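PDB 6JMG: DnaJ homolog subfamily C member 27-A from Xenopus laevis, which binds GTP and magnesium through a Rab-type small GTPase domain and may, as a GTPase, regulate the MEK/ERK pathway. Local coordinates for residues Leu15-Ile20 and Ile65-Phe70; His59-Glu64 and Ala181-Cys186; Gln90-Val95 and Asp125-Ala130; Ile197-Thr202 and Lys248-Gly253; Asp220-Lys225 and Lys259-Ala264. All blocks are in the same frame, centred on the assembly; numbering follows the deposited sequence.

Contact 1 of 5, residues Leu15-Ile20 and Ile65-Phe70; sequences LRIKVI and IKVNIF
Lys18 lays its aliphatic chain across one face of the Phe70 ring, with CE 4.1 Å from the ring centroid and displaced toward the rim on the CE1 side, a CH-pi contact. CG is anti to the backbone N (chi1 168°), and the chain stays extended until it bends at the last torsion. That last bend lifts the ammonium group farther above the ring, where it bonds to Lys87 O and Thr89 OG1; its own cation-pi attraction to Phe70 is long and at most weak. Further along the same face, Arg16 crosses Lys66, whose CD sits over the guanidinium 3.8 Å from NH2.

Between these pairs Asn68 turns its amide back over the neighbouring strand. Its ND2 reaches Ile17 O at 3.2 Å from above the carbonyl plane, while Asn68 N bonds to the same oxygen at 2.8 Å, so one residue grips that carbonyl twice, through its main chain and its side chain. Tyr53 OH bonds to Asn68 OD1 and helps fix the amide.

The backbones form the parallel pairing of the central strand 15-22 with strand 63-72, as in the Ras-like P-loop GTPase fold. Bonds alternate from one strand to the other, among them Lys66 N to Leu15 O and Phe70 N to Val19 O.

On the other face, beneath helix 171-187, the contacts are aliphatic. Ile65 CD1 lies 3.6 Å from Leu15 CB, and its CG2 branch meets Ile17 CD1 at 3.7 Å. Val67 presents CG1 to Val19 CG2 at 3.5 Å and turns CG2 toward the end of Ile17.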
# COMPACT_ATOMS: atom_id res chain seq x y z
N LEU A 15 22.10 -0.41 -0.33
CA LEU A 15 20.75 -0.89 -0.48
C LEU A 15 20.24 -0.71 -1.90
O LEU A 15 20.46 0.34 -2.52
CB LEU A 15 19.85 -0.15 0.51
CG LEU A 15 18.66 -0.90 1.09
CD1 LEU A 15 19.00 -2.37 1.27
CD2 LEU A 15 18.30 -0.25 2.40
N ARG A 16 19.57 -1.72 -2.43
CA ARG A 16 19.03 -1.69 -3.78
C ARG A 16 17.52 -1.81 -3.71
O ARG A 16 16.99 -2.83 -3.28
CB ARG A 16 19.64 -2.80 -4.64
CG ARG A 16 21.15 -2.95 -4.38
CD ARG A 16 21.79 -4.17 -5.03
NE ARG A 16 22.55 -3.81 -6.22
CZ ARG A 16 23.79 -3.33 -6.20
NH1 ARG A 16 24.41 -3.14 -5.04
NH2 ARG A 16 24.41 -3.03 -7.33
N ILE A 17 16.82 -0.76 -4.17
CA ILE A 17 15.36 -0.69 -4.07
C ILE A 17 14.80 -0.36 -5.44
O ILE A 17 15.52 0.07 -6.35
CB ILE A 17 14.88 0.35 -3.04
CG1 ILE A 17 15.11 1.78 -3.55
CG2 ILE A 17 15.60 0.19 -1.71
CD1 ILE A 17 14.56 2.86 -2.61
N LYS A 18 13.50 -0.57 -5.57
CA LYS A 18 12.72 -0.38 -6.78
C LYS A 18 11.56 0.58 -6.49
O LYS A 18 10.82 0.39 -5.52
CB LYS A 18 12.19 -1.73 -7.27
CG LYS A 18 11.14 -1.62 -8.37
CD LYS A 18 10.55 -2.99 -8.73
CE LYS A 18 9.86 -2.94 -10.07
NZ LYS A 18 8.50 -3.49 -9.95
N VAL A 19 11.43 1.62 -7.31
CA VAL A 19 10.42 2.66 -7.16
C VAL A 19 9.63 2.76 -8.46
O VAL A 19 10.22 2.74 -9.55
CB VAL A 19 11.07 4.02 -6.81
CG1 VAL A 19 10.04 5.12 -6.86
CG2 VAL A 19 11.77 3.98 -5.44
N ILE A 20 8.32 2.82 -8.37
CA ILE A 20 7.50 3.05 -9.55
C ILE A 20 6.63 4.28 -9.34
O ILE A 20 6.40 4.73 -8.22
CB ILE A 20 6.64 1.83 -9.89
CG1 ILE A 20 5.59 1.62 -8.83
CG2 ILE A 20 7.51 0.58 -10.04
CD1 ILE A 20 4.57 0.58 -9.25
N ILE A 65 21.70 4.27 -1.06
CA ILE A 65 20.57 3.62 -1.70
C ILE A 65 20.74 3.72 -3.22
O ILE A 65 20.87 4.83 -3.76
CB ILE A 65 19.22 4.24 -1.30
CG1 ILE A 65 19.14 4.55 0.20
CG2 ILE A 65 18.08 3.35 -1.73
CD1 ILE A 65 19.52 3.39 1.10
N LYS A 66 20.70 2.58 -3.89
CA LYS A 66 20.63 2.54 -5.35
C LYS A 66 19.17 2.31 -5.72
O LYS A 66 18.59 1.29 -5.35
CB LYS A 66 21.55 1.46 -5.91
CG LYS A 66 21.51 1.31 -7.44
CD LYS A 66 22.19 0.01 -7.92
CE LYS A 66 21.91 -0.30 -9.42
NZ LYS A 66 20.80 -1.28 -9.67
N VAL A 67 18.59 3.26 -6.45
CA VAL A 67 17.14 3.30 -6.68
C VAL A 67 16.87 2.98 -8.14
O VAL A 67 17.28 3.72 -9.04
CB VAL A 67 16.56 4.67 -6.32
CG1 VAL A 67 15.07 4.63 -6.43
CG2 VAL A 67 16.99 5.10 -4.93
N ASN A 68 16.17 1.88 -8.37
CA ASN A 68 15.67 1.54 -9.69
C ASN A 68 14.30 2.16 -9.87
O ASN A 68 13.35 1.77 -9.19
CB ASN A 68 15.60 0.03 -9.87
CG ASN A 68 16.96 -0.64 -9.80
OD1 ASN A 68 17.71 -0.65 -10.78
ND2 ASN A 68 17.28 -1.19 -8.65
N ILE A 69 14.18 3.09 -10.81
CA ILE A 69 12.94 3.80 -11.04
C ILE A 69 12.32 3.28 -12.33
O ILE A 69 12.98 3.22 -13.37
CB ILE A 69 13.18 5.32 -11.10
CG1 ILE A 69 13.76 5.82 -9.77
CG2 ILE A 69 11.87 6.06 -11.34
CD1 ILE A 69 13.98 7.36 -9.68
N PHE A 70 11.05 2.88 -12.24
CA PHE A 70 10.22 2.49 -13.38
C PHE A 70 9.12 3.53 -13.44
O PHE A 70 8.06 3.38 -12.82
CB PHE A 70 9.65 1.07 -13.23
CG PHE A 70 10.71 0.01 -13.17
CD1 PHE A 70 11.55 -0.10 -12.06
CD2 PHE A 70 10.88 -0.87 -14.23
CE1 PHE A 70 12.54 -1.08 -12.01
CE2 PHE A 70 11.85 -1.85 -14.18
CZ PHE A 70 12.69 -1.95 -13.07

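Contact 2 of 5, residues His59-Glu64 and Ala181-Cys186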
# COMPACT_ATOMS: atom_id res chain seq x y z
N HIS A 59 21.56 9.22 -0.71
CA HIS A 59 22.12 8.96 0.62
C HIS A 59 21.15 9.46 1.69
O HIS A 59 21.09 10.66 1.97
CB HIS A 59 23.47 9.65 0.78
CG HIS A 59 24.23 9.22 2.00
ND1 HIS A 59 24.64 7.91 2.20
CD2 HIS A 59 24.66 9.91 3.08
CE1 HIS A 59 25.29 7.82 3.35
NE2 HIS A 59 25.31 9.02 3.90
N ILE A 60 20.42 8.53 2.32
CA ILE A 60 19.41 8.87 3.32
C ILE A 60 19.73 8.05 4.57
O ILE A 60 20.25 6.93 4.48
CB ILE A 60 17.97 8.61 2.82
CG1 ILE A 60 17.32 9.92 2.32
CG2 ILE A 60 17.11 8.01 3.89
CD1 ILE A 60 18.09 10.65 1.23
N LYS A 61 19.46 8.64 5.74
CA LYS A 61 20.04 8.21 7.02
C LYS A 61 21.54 8.40 6.80
O LYS A 61 21.95 9.50 6.44
CB LYS A 61 19.58 6.81 7.42
CG LYS A 61 18.06 6.67 7.55
CD LYS A 61 17.43 7.88 8.21
CE LYS A 61 15.92 7.82 8.12
NZ LYS A 61 15.38 6.56 8.73
N ASP A 62 22.36 7.37 6.97
CA ASP A 62 23.59 7.30 6.20
C ASP A 62 23.71 5.91 5.59
O ASP A 62 24.76 5.27 5.60
CB ASP A 62 24.82 7.68 7.02
CG ASP A 62 24.74 7.21 8.44
OD1 ASP A 62 23.96 6.27 8.72
OD2 ASP A 62 25.44 7.80 9.29
N ARG A 63 22.60 5.47 5.03
CA ARG A 63 22.58 4.32 4.14
C ARG A 63 22.68 4.84 2.71
O ARG A 63 22.06 5.85 2.36
CB ARG A 63 21.29 3.52 4.30
CG ARG A 63 21.07 2.89 5.66
CD ARG A 63 20.94 1.38 5.53
NE ARG A 63 22.01 0.84 4.69
CZ ARG A 63 21.99 -0.36 4.14
NH1 ARG A 63 20.94 -1.15 4.33
NH2 ARG A 63 23.01 -0.77 3.39
N GLU A 64 23.49 4.16 1.90
CA GLU A 64 23.58 4.48 0.48
C GLU A 64 22.56 3.62 -0.27
O GLU A 64 22.54 2.39 -0.13
CB GLU A 64 24.98 4.24 -0.05
CG GLU A 64 25.43 5.31 -1.03
CD GLU A 64 25.91 6.58 -0.34
OE1 GLU A 64 26.82 6.49 0.51
OE2 GLU A 64 25.37 7.67 -0.64
N ALA A 181 11.04 6.47 4.91
CA ALA A 181 10.11 5.38 5.18
C ALA A 181 10.58 4.09 4.52
O ALA A 181 10.44 3.00 5.08
CB ALA A 181 8.70 5.77 4.71
N ILE A 182 11.20 4.19 3.33
CA ILE A 182 11.65 2.98 2.64
C ILE A 182 12.86 2.39 3.35
O ILE A 182 12.99 1.17 3.46
CB ILE A 182 11.93 3.28 1.16
CG1 ILE A 182 10.62 3.59 0.41
CG2 ILE A 182 12.58 2.09 0.49
CD1 ILE A 182 10.83 4.08 -1.04
N VAL A 183 13.78 3.23 3.82
CA VAL A 183 14.89 2.73 4.64
C VAL A 183 14.35 2.07 5.90
O VAL A 183 14.83 1.00 6.30
CB VAL A 183 15.89 3.87 4.96
CG1 VAL A 183 16.84 3.44 6.06
CG2 VAL A 183 16.68 4.25 3.72
N ASP A 184 13.37 2.70 6.56
CA ASP A 184 12.76 2.09 7.74
C ASP A 184 12.12 0.75 7.39
O ASP A 184 12.18 -0.20 8.17
CB ASP A 184 11.72 3.02 8.37
CG ASP A 184 12.34 4.27 8.99
OD1 ASP A 184 13.57 4.29 9.24
OD2 ASP A 184 11.58 5.23 9.24
N LEU A 185 11.51 0.67 6.21
CA LEU A 185 10.92 -0.60 5.78
C LEU A 185 11.99 -1.64 5.51
O LEU A 185 11.81 -2.83 5.81
CB LEU A 185 10.07 -0.37 4.53
CG LEU A 185 9.41 -1.60 3.89
CD1 LEU A 185 7.98 -1.79 4.43
CD2 LEU A 185 9.43 -1.54 2.35
N CYS A 186 13.14 -1.23 4.98
CA CYS A 186 14.20 -2.19 4.67
C CYS A 186 14.89 -2.68 5.93
O CYS A 186 15.21 -3.86 6.05
CB CYS A 186 15.22 -1.56 3.72
SG CYS A 186 14.68 -1.49 2.02
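The electrostatic part of this contact is the salt bridge from Lys61 NZ to Asp184 OD1, 2.9 Å long. OD2 of Asp184 stands farther from the same ammonium group, so the carboxylate is engaged mainly through one oxygen. The two side chains meet at about a right angle. Lys61 bends at its second torsion (chi2 -41°) and again at its last (57°), and these two turns carry the ammonium group from the tip of the hairpin across to the helix. Both residues lie near the surface, where solvent probably weakens the attraction.

The apolar part centres on Val183, whose two methyl groups serve different partners. CG2, on the side of the backbone N, meets Ile60 CG2 at 3.8 Å. CG1, anti to the backbone N, lies 3.8 Å from Lys61 CG, and the lysine methylenes slide past the valine in the opposite direction. Arg63 CG approaches that same methyl group more loosely, at 4.3 Å. Val183 is buried, and Ile60 also touches Tyr179 and Ser180 one turn earlier on the helix.

No hydrogen bond links the two segments, but backbone bonds shape each of them. Ile60 and Arg63 bond to each other in both directions, closing a tight turn in which Lys61 takes a positive phi of 61°; on the helix, Leu185 N bonds to Ala181 O. What results is the packing of the final helix of a Ras-like GTPase domain, 171-187, against the tip of the beta hairpin formed by strands 51-60 and 63-72, at a place away from the nucleotide site.

Contact 3 of 5, residues Gln90-Val95 and Asp125-Ala130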
# COMPACT_ATOMS: atom_id res chain seq x y z
N GLN A 90 9.18 -1.55 -3.69
CA GLN A 90 9.38 -1.03 -2.34
C GLN A 90 8.75 0.34 -2.12
O GLN A 90 8.29 0.62 -1.00
CB GLN A 90 10.86 -0.90 -2.02
CG GLN A 90 11.62 -2.20 -1.77
CD GLN A 90 11.83 -3.01 -3.02
OE1 GLN A 90 12.65 -2.66 -3.86
NE2 GLN A 90 11.08 -4.10 -3.15
N GLY A 91 8.70 1.18 -3.14
CA GLY A 91 8.09 2.49 -3.02
C GLY A 91 7.27 2.82 -4.26
O GLY A 91 7.63 2.42 -5.37
N VAL A 92 6.20 3.57 -4.05
CA VAL A 92 5.30 4.02 -5.11
C VAL A 92 5.11 5.53 -5.01
O VAL A 92 4.77 6.05 -3.94
CB VAL A 92 3.93 3.34 -5.03
CG1 VAL A 92 2.94 4.06 -5.95
CG2 VAL A 92 4.04 1.87 -5.35
N ILE A 93 5.29 6.23 -6.13
CA ILE A 93 4.98 7.65 -6.23
C ILE A 93 3.63 7.74 -6.95
O ILE A 93 3.54 7.52 -8.16
CB ILE A 93 6.10 8.41 -6.95
CG1 ILE A 93 7.38 8.29 -6.14
CG2 ILE A 93 5.79 9.88 -7.04
CD1 ILE A 93 8.62 8.80 -6.85
N LEU A 94 2.59 8.03 -6.18
CA LEU A 94 1.22 8.07 -6.69
C LEU A 94 0.79 9.52 -6.82
O LEU A 94 0.68 10.24 -5.82
CB LEU A 94 0.28 7.30 -5.76
CG LEU A 94 -1.11 7.00 -6.32
CD1 LEU A 94 -1.01 6.04 -7.48
CD2 LEU A 94 -2.01 6.42 -5.28
N VAL A 95 0.50 9.96 -8.05
CA VAL A 95 0.41 11.38 -8.35
C VAL A 95 -0.95 11.69 -8.96
O VAL A 95 -1.48 10.90 -9.75
CB VAL A 95 1.53 11.85 -9.31
CG1 VAL A 95 1.58 13.39 -9.36
CG2 VAL A 95 2.91 11.27 -8.91
N ASP A 125 0.70 -3.28 2.02
CA ASP A 125 1.01 -2.67 3.30
C ASP A 125 2.50 -2.71 3.60
O ASP A 125 2.95 -1.96 4.47
CB ASP A 125 0.26 -3.36 4.44
CG ASP A 125 -0.89 -2.52 4.97
OD1 ASP A 125 -1.47 -1.74 4.18
OD2 ASP A 125 -1.21 -2.65 6.17
N ASN A 126 3.26 -3.54 2.89
CA ASN A 126 4.71 -3.51 3.00
C ASN A 126 5.35 -2.66 1.91
O ASN A 126 6.54 -2.79 1.64
CB ASN A 126 5.26 -4.94 2.96
CG ASN A 126 4.77 -5.76 4.12
OD1 ASN A 126 4.48 -5.23 5.20
ND2 ASN A 126 4.68 -7.07 3.92
N ILE A 127 4.57 -1.78 1.30
CA ILE A 127 5.04 -0.87 0.28
C ILE A 127 4.80 0.55 0.77
O ILE A 127 3.71 0.86 1.27
CB ILE A 127 4.32 -1.12 -1.05
CG1 ILE A 127 4.52 -2.57 -1.47
CG2 ILE A 127 4.84 -0.16 -2.11
CD1 ILE A 127 3.72 -2.98 -2.70
N VAL A 128 5.81 1.40 0.61
CA VAL A 128 5.69 2.81 0.93
C VAL A 128 5.08 3.56 -0.25
O VAL A 128 5.58 3.48 -1.38
CB VAL A 128 7.06 3.38 1.29
CG1 VAL A 128 6.96 4.90 1.42
CG2 VAL A 128 7.59 2.72 2.56
N PHE A 129 4.03 4.32 0.02
CA PHE A 129 3.36 5.15 -0.96
C PHE A 129 3.56 6.61 -0.60
O PHE A 129 3.28 7.02 0.54
CB PHE A 129 1.85 4.88 -1.00
CG PHE A 129 1.46 3.65 -1.76
CD1 PHE A 129 1.60 2.40 -1.19
CD2 PHE A 129 0.91 3.75 -3.03
CE1 PHE A 129 1.22 1.26 -1.87
CE2 PHE A 129 0.53 2.62 -3.73
CZ PHE A 129 0.69 1.37 -3.15
N ALA A 130 3.99 7.41 -1.56
CA ALA A 130 3.93 8.86 -1.44
C ALA A 130 2.88 9.34 -2.43
O ALA A 130 3.04 9.18 -3.65
CB ALA A 130 5.30 9.49 -1.70
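Between Val92 and Phe129 the contact is a CH-pi overlap. Val92 CB stands over one face of the phenyl ring, 3.9 Å from its centroid and shifted toward the CD2-CE2 side, while CG1 comes to 3.6 Å from CD2. The two side chains run side by side in the same direction. Phe129 has CG anti to its carbonyl carbon (chi1 -79°), which swings the ring toward the neighbouring strand and beneath the valine.

An aliphatic contact also uses Val92: its second methyl group, CG2, meets Ile127 CG2 at 3.9 Å.

Backbone hydrogen bonds join the two segments in parallel register, Gly91 beside Val128 and Ile93 beside Ala130. Gln90 O accepts from Val128 N at 3.1 Å, just ahead of the strand proper. Val92 then uses both of its backbone groups, N to Val128 O at 2.7 Å and O to Ala130 N at 2.8 Å. Leu94 N closes the series on Ala130 O.

Strand 91-97 lies between 15-22 and 128-134 in the central sheet of the GTPase domain. Val92 and Phe129 face helix 107-117, where both touch Met114, and Phe158 stacks on the Phe129 ring. Ile93 and Ala130 project from the other face onto Phe178 of helix 171-187.

Contact 4 of 5, residues Ile197-Thr202 and Lys248-Gly253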
# COMPACT_ATOMS: atom_id res chain seq x y z
N ILE A 197 3.82 5.95 16.79
CA ILE A 197 2.81 7.00 16.69
C ILE A 197 1.37 6.49 16.74
O ILE A 197 0.45 7.30 16.94
CB ILE A 197 3.08 7.84 15.42
CG1 ILE A 197 4.54 8.32 15.39
CG2 ILE A 197 2.16 9.07 15.34
CD1 ILE A 197 4.78 9.62 14.60
N ASN A 198 1.13 5.17 16.60
CA ASN A 198 -0.12 4.58 17.11
C ASN A 198 0.07 3.10 17.45
O ASN A 198 -0.40 2.19 16.76
CB ASN A 198 -1.32 4.78 16.17
CG ASN A 198 -0.98 4.62 14.70
OD1 ASN A 198 -0.64 5.59 14.02
ND2 ASN A 198 -1.10 3.40 14.19
N ILE A 199 0.78 2.83 18.56
CA ILE A 199 0.78 1.51 19.18
C ILE A 199 -0.58 1.24 19.84
O ILE A 199 -0.77 0.21 20.50
CB ILE A 199 1.97 1.39 20.16
CG1 ILE A 199 2.05 0.01 20.84
CG2 ILE A 199 1.92 2.52 21.20
CD1 ILE A 199 3.44 -0.51 21.10
N GLY A 200 -1.54 2.12 19.63
CA GLY A 200 -2.91 1.84 19.98
C GLY A 200 -3.47 0.75 19.07
O GLY A 200 -2.76 0.06 18.33
N PHE A 201 -4.79 0.62 19.13
CA PHE A 201 -5.41 -0.50 18.45
C PHE A 201 -6.86 -0.14 18.19
O PHE A 201 -7.47 0.61 18.95
CB PHE A 201 -5.28 -1.79 19.26
CG PHE A 201 -5.63 -1.62 20.71
CD1 PHE A 201 -6.96 -1.62 21.11
CD2 PHE A 201 -4.64 -1.44 21.66
CE1 PHE A 201 -7.28 -1.45 22.44
CE2 PHE A 201 -4.95 -1.27 22.99
CZ PHE A 201 -6.27 -1.27 23.38
N THR A 202 -7.39 -0.68 17.10
CA THR A 202 -8.80 -0.57 16.76
C THR A 202 -9.70 -1.00 17.91
O THR A 202 -9.31 -1.76 18.81
CB THR A 202 -9.09 -1.41 15.52
OG1 THR A 202 -8.11 -1.08 14.53
CG2 THR A 202 -10.45 -1.06 14.96
N LYS A 248 0.81 -6.90 13.61
CA LYS A 248 -0.04 -5.80 13.18
C LYS A 248 -0.85 -5.20 14.32
O LYS A 248 -1.13 -4.00 14.30
CB LYS A 248 -0.99 -6.26 12.07
CG LYS A 248 -0.28 -6.82 10.85
CD LYS A 248 -1.24 -7.12 9.70
CE LYS A 248 -0.83 -6.38 8.42
NZ LYS A 248 -1.79 -6.59 7.29
N CYS A 249 -1.18 -6.00 15.33
CA CYS A 249 -2.10 -5.59 16.39
C CYS A 249 -1.36 -5.52 17.72
O CYS A 249 -0.79 -6.51 18.18
CB CYS A 249 -3.25 -6.58 16.50
SG CYS A 249 -4.45 -6.16 17.76
N MET A 250 -1.36 -4.34 18.32
CA MET A 250 -0.61 -4.10 19.54
C MET A 250 -1.45 -4.28 20.79
O MET A 250 -0.95 -4.06 21.90
CB MET A 250 -0.01 -2.69 19.49
CG MET A 250 1.03 -2.48 18.39
SD MET A 250 2.20 -3.83 18.17
CE MET A 250 3.05 -3.80 19.74
N ALA A 251 -2.70 -4.70 20.65
CA ALA A 251 -3.59 -4.86 21.79
C ALA A 251 -3.15 -6.04 22.65
O ALA A 251 -2.67 -7.05 22.14
CB ALA A 251 -5.03 -5.05 21.33
N PRO A 252 -3.29 -5.93 23.97
CA PRO A 252 -2.89 -7.04 24.84
C PRO A 252 -3.76 -8.27 24.62
O PRO A 252 -4.98 -8.17 24.46
CB PRO A 252 -3.07 -6.47 26.25
CG PRO A 252 -4.00 -5.32 26.08
CD PRO A 252 -3.74 -4.76 24.73
N GLY A 253 -3.11 -9.43 24.58
CA GLY A 253 -3.81 -10.67 24.34
C GLY A 253 -4.05 -11.02 22.88
O GLY A 253 -4.63 -12.08 22.61
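Two irregular loops pass each other here without any hydrogen bond between them, with CA atoms 5.8 Å apart both for Ile199 and Met250 and for Phe201 and Ala251. The Ile199 carbonyl faces the start of the methionine side chain, Met250 CB.

Ile199 and Met250 then cross at about a right angle. The CG1 branch of Ile199, anti to the backbone N (chi1 -179°), extends over the methionine, where CG1 lies 3.6 Å from Met250 CG and CD1 the same distance from CE. Met250 bends at its second and third torsions, bringing its methyl end back to the tip of the isoleucine.

Segment 248-253 belongs to the J domain: it follows directly on the His-Pro-Asp signature in the loop between helices 230-244 and 254-278. Segment 197-202 comes from the linker that leaves the GTPase domain and leads into helix 203-213, so the contact sets the linker against that J-domain loop.

Phe201 carries the second half of the contact. Ala251 CB sits over one face of its ring, 3.8 Å from the centroid and offset toward the CG rim, a CH-pi contact. Pro252 CD approaches CE2 more loosely, at 4.1 Å. Ala251 also touches Ile209 and Phe201 touches Ala206, both on helix 203-213, while Ser254 OG bonds to the carbonyls of Cys249 and Ala251 at the start of the next helix.

Contact 5 of 5, residues Asp220-Lys225 and Lys259-Ala264; sequences DMLGVK and KAVVNA
The hydrophobic core of the J domain is entered here by the end of its short first helix, 218-222, which packs on the long helix 254-278. Met221 and Leu222, adjacent in sequence, both point toward the long helix and meet it at different places.

Met221 makes its contact through sulfur. SD lies 3.9 Å from Ala260 CB and 4.1 Å from Ala264 CB, two small side chains one turn apart on the long helix, and it also nears the Ala260 carbonyl oxygen. The second torsion is extended (chi2 -172°), carrying the sulfur out to the alanines before the chain bends toward its methyl group.

Leu222 crosses Val261 at a slant, its CD2 branch 3.8 Å from Val261 CG1. Its branch point, CG, stands farther off, 4.3 Å from Ala264 CB, so this alanine lies against both neighbouring side chains. Leu240 of helix 230-244 touches Leu222 and Val261 alike, and Ile212 of helix 203-213 touches Met221, Ala260 and Val261.

The short helix ends in a Schellman motif with Gly223 at positive phi (76°), and Val224 N bonds back to Trp219 O.

With no hydrogen bond or ion pair between the segments, the short helix is held against the long one here by the burial of apolar groups and by van der Waals contact, without the directional restraint of a polar bond.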
# COMPACT_ATOMS: atom_id res chain seq x y z
N ASP A 220 -18.11 -20.73 16.20
CA ASP A 220 -18.45 -19.36 16.55
C ASP A 220 -17.20 -18.49 16.67
O ASP A 220 -17.29 -17.27 16.49
CB ASP A 220 -19.29 -19.34 17.83
CG ASP A 220 -20.60 -20.14 17.67
OD1 ASP A 220 -21.15 -20.16 16.54
OD2 ASP A 220 -21.07 -20.74 18.67
N MET A 221 -16.04 -19.09 16.92
CA MET A 221 -14.82 -18.30 17.03
C MET A 221 -14.46 -17.61 15.72
O MET A 221 -13.99 -16.47 15.73
CB MET A 221 -13.67 -19.19 17.48
CG MET A 221 -12.95 -18.64 18.66
SD MET A 221 -11.49 -19.58 19.02
CE MET A 221 -12.14 -20.88 20.10
N LEU A 222 -14.69 -18.27 14.59
CA LEU A 222 -14.45 -17.65 13.29
C LEU A 222 -15.71 -17.06 12.66
O LEU A 222 -15.62 -16.46 11.58
CB LEU A 222 -13.84 -18.66 12.30
CG LEU A 222 -12.61 -19.51 12.65
CD1 LEU A 222 -12.41 -20.53 11.57
CD2 LEU A 222 -11.35 -18.67 12.81
N GLY A 223 -16.87 -17.21 13.30
CA GLY A 223 -18.10 -16.63 12.79
C GLY A 223 -18.70 -17.38 11.62
O GLY A 223 -18.97 -16.80 10.57
N VAL A 224 -18.92 -18.68 11.81
CA VAL A 224 -19.39 -19.58 10.76
C VAL A 224 -20.22 -20.67 11.43
O VAL A 224 -20.00 -21.00 12.59
CB VAL A 224 -18.22 -20.22 9.96
CG1 VAL A 224 -17.65 -19.25 8.96
CG2 VAL A 224 -17.14 -20.73 10.90
N LYS A 225 -21.17 -21.20 10.70
CA LYS A 225 -21.98 -22.23 11.34
C LYS A 225 -21.58 -23.61 10.82
O LYS A 225 -20.92 -23.72 9.78
CB LYS A 225 -23.48 -21.97 11.11
CG LYS A 225 -23.87 -21.30 9.77
CD LYS A 225 -23.56 -22.22 8.58
CE LYS A 225 -24.09 -21.69 7.26
NZ LYS A 225 -23.55 -22.52 6.13
N LYS A 259 -3.50 -17.13 18.09
CA LYS A 259 -3.30 -18.57 18.27
C LYS A 259 -4.64 -19.31 18.33
O LYS A 259 -4.77 -20.42 17.79
CB LYS A 259 -2.48 -18.82 19.54
CG LYS A 259 -2.20 -20.29 19.83
CD LYS A 259 -1.44 -20.49 21.14
CE LYS A 259 -0.41 -19.38 21.39
NZ LYS A 259 0.78 -19.81 22.21
N ALA A 260 -5.64 -18.70 18.96
CA ALA A 260 -6.93 -19.38 19.09
C ALA A 260 -7.61 -19.49 17.74
O ALA A 260 -8.20 -20.52 17.40
CB ALA A 260 -7.82 -18.65 20.09
N VAL A 261 -7.53 -18.42 16.95
CA VAL A 261 -8.09 -18.41 15.61
C VAL A 261 -7.38 -19.45 14.73
O VAL A 261 -8.02 -20.22 14.00
CB VAL A 261 -8.02 -16.98 15.04
CG1 VAL A 261 -7.98 -16.98 13.54
CG2 VAL A 261 -9.20 -16.19 15.55
N VAL A 262 -6.05 -19.48 14.79
CA VAL A 262 -5.30 -20.49 14.05
C VAL A 262 -5.79 -21.89 14.42
O VAL A 262 -6.11 -22.70 13.54
CB VAL A 262 -3.80 -20.33 14.33
CG1 VAL A 262 -3.04 -21.56 13.85
CG2 VAL A 262 -3.33 -19.04 13.70
N ASN A 263 -5.92 -22.16 15.71
CA ASN A 263 -6.26 -23.52 16.12
C ASN A 263 -7.69 -23.86 15.78
O ASN A 263 -7.99 -25.03 15.50
CB ASN A 263 -6.03 -23.70 17.61
CG ASN A 263 -4.58 -23.83 17.94
OD1 ASN A 263 -3.75 -24.10 17.05
ND2 ASN A 263 -4.23 -23.62 19.20
N ALA A 264 -8.59 -22.88 15.83
CA ALA A 264 -9.97 -23.12 15.44
C ALA A 264 -10.05 -23.51 13.98
O ALA A 264 -10.72 -24.47 13.61
CB ALA A 264 -10.82 -21.87 15.71

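Contacts 1, 2 and 3 form one continuous body in the GTPase domain. Contacts 1 and 3 meet where strand 15-22 of the first runs beside strand 91-97 of the second, with Ile20 O 2.8 Å from Ile93 N, and helix 171-187 of contact 2 lies over both, with Ile182 touching Ile17 and Val128. The bound GTP is about 9 Å from the Ile93 side chain of contact 3 and about 11 Å from that of Ile69 in contact 1, so these contacts build the sheet behind the site. Contacts 4 and 5 belong to the J-domain side, their centres 21 Å apart. Lys248 NZ of contact 4 comes within 4.1 Å of Asp125 OD2 of contact 3, whereas the centres of contacts 1 and 5 are 41 Å apart.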